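Side-chain contacts in EF0056 (Enterococcus faecalis, PDB 6ORI), which is a surface protein of unknown function, built from immunoglobulin-like beta-sandwich domains in its N-terminal region and probably linked to enterococcal biofilm formation: residues 323-326 with 327-330; 331-335 with 336-340. All blocks are in the same frame, centred on the assembly; numbering follows the deposited sequence.

In the fold
Both contacts lie in the one loop that leaves strand 318-322 and ends in strand 340-348, so it passes from the four-stranded to the five-stranded sheet of the second domain. Interaction 1 closes first, turning the chain through an Asx turn and a short 3-10 segment over residues 323-330. Interaction 2 follows in series, a wider excursion over 331-340 that returns at Ile340. Neither nests in nor crosses the other. Their centres are about 14 Å apart, yet they touch: Leu326 CD2 packs on Phe332 CZ at 3.8 Å, and Ile330 meets Ile340. Around them lie helix 254-257 and strands 239-248 and 277-284.

Interaction 1. Residues 323-326 with 327-330; sequences DNDL and TKLI
Chi1 of -163° in Asp323 and -179° in Asp325 sets each CG anti to its own nitrogen and beside its carbonyl carbon, which carries the Asp323 carboxylate to Lys328 and the Asp325 carboxylate to Thr327. The motif is an Asx turn running into a 3-10 segment, just after strand 318-322. The turn is defined by Asp325 N donating to Asp323 OD1 at 2.8 Å, on the anti lone pair of that oxygen. The same OD1 takes the salt bridge from Lys328, whose chain bends at its third torsion and crosses the aspartate at about a right angle; on the way Lys328 CE passes Asp325 CB at 3.6 Å. The hydrogen bond within this salt bridge, from Lys328 NZ to Asp323 OD1, is weak although the two atoms are 2.9 Å apart.

Asp325 OD1 is gripped twice by one residue. Thr327 OG1 donates to it at 2.7 Å, and Thr327 N joins at 3.1 Å; both reach the same face of the carboxylate from well above its plane, which should restrict its rotation. The backbone bond from Lys328 N to Asp325 O at 2.9 Å closes the following turn.

The apolar side of the contact is made by Leu326, Leu329 and Ile330. Leu326 sends CD1 across the Leu329 side chain at about a right angle, while its CG and CD2 lie against Ile330 CD1. Outside the segments, Leu326 also touches Tyr254 and Trp263, and Leu329 and Ile330 reach Met282 of strand 277-284, so this half faces the domain interior. Leu326 O is the shared acceptor at the exit: Ile330 N meets it at 3.0 Å nearly along the C=O axis, whereas Leu329 N, at 2.9 Å, sits 57° out of the carbonyl plane.

Interaction 2. Residues 331-335 with 336-340; sequences DFANA and SPRPI
Asp331 meets the returning chain through its backbone, where Asp331 O lies 3.5 Å from Ile340 CG2. Its carboxylate is linked to Arg338 only indirectly, by a water that bonds weakly to OD1 and accepts from Arg338 NH1 at 3.0 Å. OD1 also accepts from Ala333 N, nearly along its C-O axis, forming an Asx turn. Phe332 places ring atom CD1 3.7 Å from Ile340 CD1, the two side chains crossing obliquely. That methyl reaches Phe332 because CG1 of Ile340 stands anti to the carbonyl carbon (chi1 -63°) and chi2 is extended. The ring also stacks with Tyr254.

Ala333 opens a type II beta turn, closed by Ser336 N donating to Ala333 O at 3.0 Å. Ala333 CB lies 3.8 Å from Arg338 NH1 and equally near Arg338 O. Asn334 turns away, its OD1 accepting from Tyr254 N, and Ala335 O accepts from Asn251 ND2. Directly after the beta turn, Ser336 OG accepts from Arg338 N in an ST turn.

Carbonyl oxygens of Phe332 and Ser336 share a donor outside the loop, Lys248 NZ. The chemistry thus implies a loop shaped by three short-range turns, with Asp331 and Arg338 linked only weakly, through one water, while Arg338 NH1 also bonds weakly to Ala287 O; any electrostatic attraction between them is probably modest.

Interaction 1. Residues 323-326 with 327-330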
ATOM      1  N   ASP A 323      19.103  -6.503  13.172  1.00  6.44           N
ATOM      2  CA  ASP A 323      19.360  -6.663  14.588  1.00  6.79           C
ATOM      3  C   ASP A 323      19.517  -8.148  14.837  1.00  6.73           C
ATOM      4  O   ASP A 323      18.903  -8.966  14.166  1.00  6.26           O
ATOM      5  CB  ASP A 323      18.199  -6.113  15.437  1.00  7.80           C
ATOM      6  CG  ASP A 323      18.600  -5.892  16.898  1.00 14.42           C
ATOM      7  OD1 ASP A 323      18.543  -6.846  17.689  1.00 11.11           O
ATOM      8  OD2 ASP A 323      19.048  -4.772  17.258  1.00 19.07           O
ATOM      9  N   ASN A 324      20.325  -8.519  15.820  1.00  5.15           N
ATOM     10  CA  ASN A 324      20.437  -9.926  16.170  1.00  4.69           C
ATOM     11  C   ASN A 324      19.147 -10.490  16.739  1.00  8.44           C
ATOM     12  O   ASN A 324      18.985 -11.695  16.771  1.00  9.72           O
ATOM     13  CB  ASN A 324      21.642 -10.173  17.084  1.00  6.34           C
ATOM     14  CG  ASN A 324      22.947  -9.852  16.398  1.00  5.78           C
ATOM     15  OD1 ASN A 324      23.679  -8.925  16.788  1.00  9.86           O
ATOM     16  ND2 ASN A 324      23.208 -10.555  15.330  1.00  4.82           N
ATOM     17  N   ASP A 325      18.243  -9.607  17.148  1.00  7.11           N
ATOM     18  CA  ASP A 325      16.846  -9.972  17.384  1.00  8.54           C
ATOM     19  C   ASP A 325      15.952  -8.909  16.741  1.00  5.69           C
ATOM     20  O   ASP A 325      15.612  -7.895  17.354  1.00  6.97           O
ATOM     21  CB  ASP A 325      16.506 -10.135  18.863  1.00  9.15           C
ATOM     22  CG  ASP A 325      15.068 -10.532  19.074  1.00 11.33           C
ATOM     23  OD1 ASP A 325      14.328 -10.704  18.080  1.00 10.27           O
ATOM     24  OD2 ASP A 325      14.665 -10.681  20.255  1.00 19.17           O
ATOM     25  N   LEU A 326      15.544  -9.174  15.510  1.00  5.08           N
ATOM     26  CA  LEU A 326      14.832  -8.183  14.724  1.00  4.56           C
ATOM     27  C   LEU A 326      13.473  -7.830  15.295  1.00  5.53           C
ATOM     28  O   LEU A 326      12.896  -6.800  14.927  1.00  5.93           O
ATOM     29  CB  LEU A 326      14.683  -8.657  13.285  1.00  5.56           C
ATOM     30  CG  LEU A 326      14.205  -7.647  12.236  1.00  4.51           C
ATOM     31  CD1 LEU A 326      15.035  -6.395  12.215  1.00  7.93           C
ATOM     32  CD2 LEU A 326      14.195  -8.308  10.874  1.00  7.20           C
ATOM     33  N   THR A 327      12.963  -8.649  16.212  1.00  5.18           N
ATOM     34  CA  THR A 327      11.693  -8.315  16.865  1.00  6.84           C
ATOM     35  C   THR A 327      11.831  -7.064  17.753  1.00  5.89           C
ATOM     36  O   THR A 327      10.816  -6.508  18.183  1.00  7.21           O
ATOM     37  CB  THR A 327      11.105  -9.464  17.705  1.00  7.38           C
ATOM     38  OG1 THR A 327      11.916  -9.701  18.867  1.00  9.09           O
ATOM     39  CG2 THR A 327      10.977 -10.721  16.882  1.00  8.76           C
ATOM     40  N   LYS A 328      13.048  -6.601  18.020  1.00  6.02           N
ATOM     41  CA  LYS A 328      13.245  -5.341  18.736  1.00  7.56           C
ATOM     42  C   LYS A 328      12.862  -4.149  17.841  1.00  7.27           C
ATOM     43  O   LYS A 328      12.534  -3.063  18.343  1.00  9.28           O
ATOM     44  CB  LYS A 328      14.694  -5.215  19.194  1.00 11.94           C
ATOM     45  CG  LYS A 328      15.060  -6.177  20.309  1.00 19.07           C
ATOM     46  CD  LYS A 328      16.465  -5.899  20.830  1.00 28.22           C
ATOM     47  CE  LYS A 328      17.416  -7.026  20.500  1.00 30.40           C
ATOM     48  NZ  LYS A 328      18.849  -6.619  20.589  1.00 41.55           N
ATOM     49  N   LEU A 329      12.935  -4.337  16.524  1.00  4.73           N
ATOM     50  CA  LEU A 329      12.673  -3.241  15.582  1.00  5.50           C
ATOM     51  C   LEU A 329      11.324  -3.338  14.884  1.00  5.48           C
ATOM     52  O   LEU A 329      10.739  -2.312  14.504  1.00  6.21           O
ATOM     53  CB  LEU A 329      13.739  -3.168  14.507  1.00  5.76           C
ATOM     54  CG  LEU A 329      15.183  -3.064  14.964  1.00  5.40           C
ATOM     55  CD1 LEU A 329      16.095  -2.857  13.795  1.00  8.07           C
ATOM     56  CD2 LEU A 329      15.371  -1.938  15.977  1.00  7.81           C
ATOM     57  N   ILE A 330      10.847  -4.561  14.679  1.00  5.40           N
ATOM     58  CA  ILE A 330       9.609  -4.795  13.932  1.00  5.38           C
ATOM     59  C   ILE A 330       8.685  -5.656  14.777  1.00  5.56           C
ATOM     60  O   ILE A 330       9.117  -6.664  15.311  1.00  5.34           O
ATOM     61  CB  ILE A 330       9.893  -5.522  12.603  1.00  4.57           C
ATOM     62  CG1 ILE A 330      10.755  -4.660  11.672  1.00  6.94           C
ATOM     63  CG2 ILE A 330       8.593  -5.979  11.912  1.00  5.29           C
ATOM     64  CD1 ILE A 330      11.259  -5.397  10.403  1.00  8.00           C
TER

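Interaction 2. Residues 331-335 with 336-340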
ATOM      1  N   ASP A 331       7.415  -5.260  14.875  1.00  5.02           N
ATOM      2  CA  ASP A 331       6.419  -6.104  15.515  1.00  6.04           C
ATOM      3  C   ASP A 331       5.900  -7.041  14.420  1.00  6.24           C
ATOM      4  O   ASP A 331       5.129  -6.646  13.545  1.00  5.56           O
ATOM      5  CB  ASP A 331       5.302  -5.286  16.160  1.00  6.53           C
ATOM      6  CG  ASP A 331       4.376  -6.144  17.003  1.00 10.86           C
ATOM      7  OD1 ASP A 331       4.185  -7.329  16.681  1.00  8.40           O
ATOM      8  OD2 ASP A 331       3.832  -5.634  18.003  1.00 23.01           O
ATOM      9  N   PHE A 332       6.358  -8.281  14.457  1.00  5.35           N
ATOM     10  CA  PHE A 332       5.980  -9.270  13.455  1.00  4.59           C
ATOM     11  C   PHE A 332       4.620  -9.895  13.720  1.00  6.84           C
ATOM     12  O   PHE A 332       4.198 -10.770  12.962  1.00  6.48           O
ATOM     13  CB  PHE A 332       7.022 -10.380  13.386  1.00  5.85           C
ATOM     14  CG  PHE A 332       8.257 -10.024  12.601  1.00  5.58           C
ATOM     15  CD1 PHE A 332       8.330 -10.256  11.240  1.00  7.09           C
ATOM     16  CD2 PHE A 332       9.358  -9.468  13.238  1.00  8.13           C
ATOM     17  CE1 PHE A 332       9.469  -9.948  10.527  1.00  8.82           C
ATOM     18  CE2 PHE A 332      10.486  -9.151  12.508  1.00  8.41           C
ATOM     19  CZ  PHE A 332      10.518  -9.389  11.153  1.00  7.88           C
ATOM     20  N   ALA A 333       3.938  -9.461  14.781  1.00  7.13           N
ATOM     21  CA  ALA A 333       2.671 -10.097  15.179  1.00  6.47           C
ATOM     22  C   ALA A 333       2.900 -11.601  15.254  1.00  5.68           C
ATOM     23  O   ALA A 333       2.175 -12.375  14.625  1.00  6.77           O
ATOM     24  CB  ALA A 333       1.555  -9.734  14.189  1.00  9.93           C
ATOM     25  N   ASN A 334       3.925 -12.020  16.009  1.00  7.03           N
ATOM     26  CA  ASN A 334       4.377 -13.394  15.990  1.00  7.41           C
ATOM     27  C   ASN A 334       3.253 -14.361  16.330  1.00  7.82           C
ATOM     28  O   ASN A 334       2.512 -14.155  17.305  1.00 10.18           O
ATOM     29  CB  ASN A 334       5.559 -13.639  16.952  1.00 12.82           C
ATOM     30  CG  ASN A 334       6.898 -13.051  16.458  1.00 17.83           C
ATOM     31  OD1 ASN A 334       7.243 -13.054  15.264  1.00 14.46           O
ATOM     32  ND2 ASN A 334       7.686 -12.576  17.414  1.00 23.58           N
ATOM     33  N   ALA A 335       3.132 -15.388  15.495  1.00  8.20           N
ATOM     34  CA  ALA A 335       2.163 -16.481  15.650  1.00  8.14           C
ATOM     35  C   ALA A 335       0.718 -16.055  15.408  1.00  9.38           C
ATOM     36  O   ALA A 335      -0.202 -16.840  15.643  1.00 11.58           O
ATOM     37  CB  ALA A 335       2.325 -17.144  17.005  1.00  9.36           C
ATOM     38  N   SER A 336       0.521 -14.842  14.896  1.00  7.63           N
ATOM     39  CA  SER A 336      -0.803 -14.323  14.560  1.00  6.75           C
ATOM     40  C   SER A 336      -0.893 -14.082  13.054  1.00  7.89           C
ATOM     41  O   SER A 336       0.116 -13.779  12.424  1.00  6.63           O
ATOM     42  CB  SER A 336      -1.025 -12.988  15.258  1.00  8.59           C
ATOM     43  OG  SER A 336      -2.231 -12.353  14.842  1.00 11.27           O
ATOM     44  N   PRO A 337      -2.094 -14.208  12.474  1.00  5.05           N
ATOM     45  CA  PRO A 337      -2.261 -13.892  11.062  1.00  5.44           C
ATOM     46  C   PRO A 337      -2.373 -12.412  10.787  1.00  4.36           C
ATOM     47  O   PRO A 337      -2.531 -12.049   9.622  1.00  5.77           O
ATOM     48  CB  PRO A 337      -3.573 -14.611  10.708  1.00  7.08           C
ATOM     49  CG  PRO A 337      -4.335 -14.643  11.965  1.00  6.50           C
ATOM     50  CD  PRO A 337      -3.296 -14.847  13.044  1.00  6.18           C
ATOM     51  N   ARG A 338      -2.340 -11.580  11.818  1.00  5.84           N
ATOM     52  CA  ARG A 338      -2.463 -10.145  11.624  1.00  5.07           C
ATOM     53  C   ARG A 338      -1.283  -9.593  10.824  1.00  5.37           C
ATOM     54  O   ARG A 338      -0.165 -10.124  10.878  1.00  5.70           O
ATOM     55  CB  ARG A 338      -2.573  -9.408  12.955  1.00  6.22           C
ATOM     56  CG  ARG A 338      -3.907  -9.588  13.633  1.00  9.78           C
ATOM     57  CD  ARG A 338      -3.992  -8.937  15.015  1.00 11.73           C
ATOM     58  NE  ARG A 338      -3.152  -9.623  15.997  1.00 12.98           N
ATOM     59  CZ  ARG A 338      -1.952  -9.231  16.406  1.00 15.33           C
ATOM     60  NH1 ARG A 338      -1.401  -8.111  15.950  1.00 21.72           N
ATOM     61  NH2 ARG A 338      -1.299  -9.976  17.285  1.00 25.26           N
ATOM     62  N   PRO A 339      -1.511  -8.502  10.095  1.00  4.21           N
ATOM     63  CA  PRO A 339      -0.448  -7.923   9.265  1.00  4.04           C
ATOM     64  C   PRO A 339       0.568  -7.159  10.087  1.00  5.11           C
ATOM     65  O   PRO A 339       0.399  -6.898  11.284  1.00  5.82           O
ATOM     66  CB  PRO A 339      -1.199  -6.952   8.351  1.00  6.25           C
ATOM     67  CG  PRO A 339      -2.417  -6.595   9.131  1.00  5.61           C
ATOM     68  CD  PRO A 339      -2.802  -7.829   9.901  1.00  4.63           C
ATOM     69  N   ILE A 340       1.644  -6.818   9.406  1.00  4.43           N
ATOM     70  CA  ILE A 340       2.771  -6.099   9.976  1.00  4.61           C
ATOM     71  C   ILE A 340       2.890  -4.749   9.300  1.00  4.34           C
ATOM     72  O   ILE A 340       2.743  -4.647   8.085  1.00  4.99           O
ATOM     73  CB  ILE A 340       4.057  -6.894   9.728  1.00  5.66           C
ATOM     74  CG1 ILE A 340       3.984  -8.249  10.445  1.00  5.78           C
ATOM     75  CG2 ILE A 340       5.287  -6.073  10.106  1.00  5.51           C
ATOM     76  CD1 ILE A 340       5.008  -9.251  10.002  1.00  8.14           C
TER
HETATM   77  O   HOH W   1       1.209  -6.731  16.216  1.00 21.33           O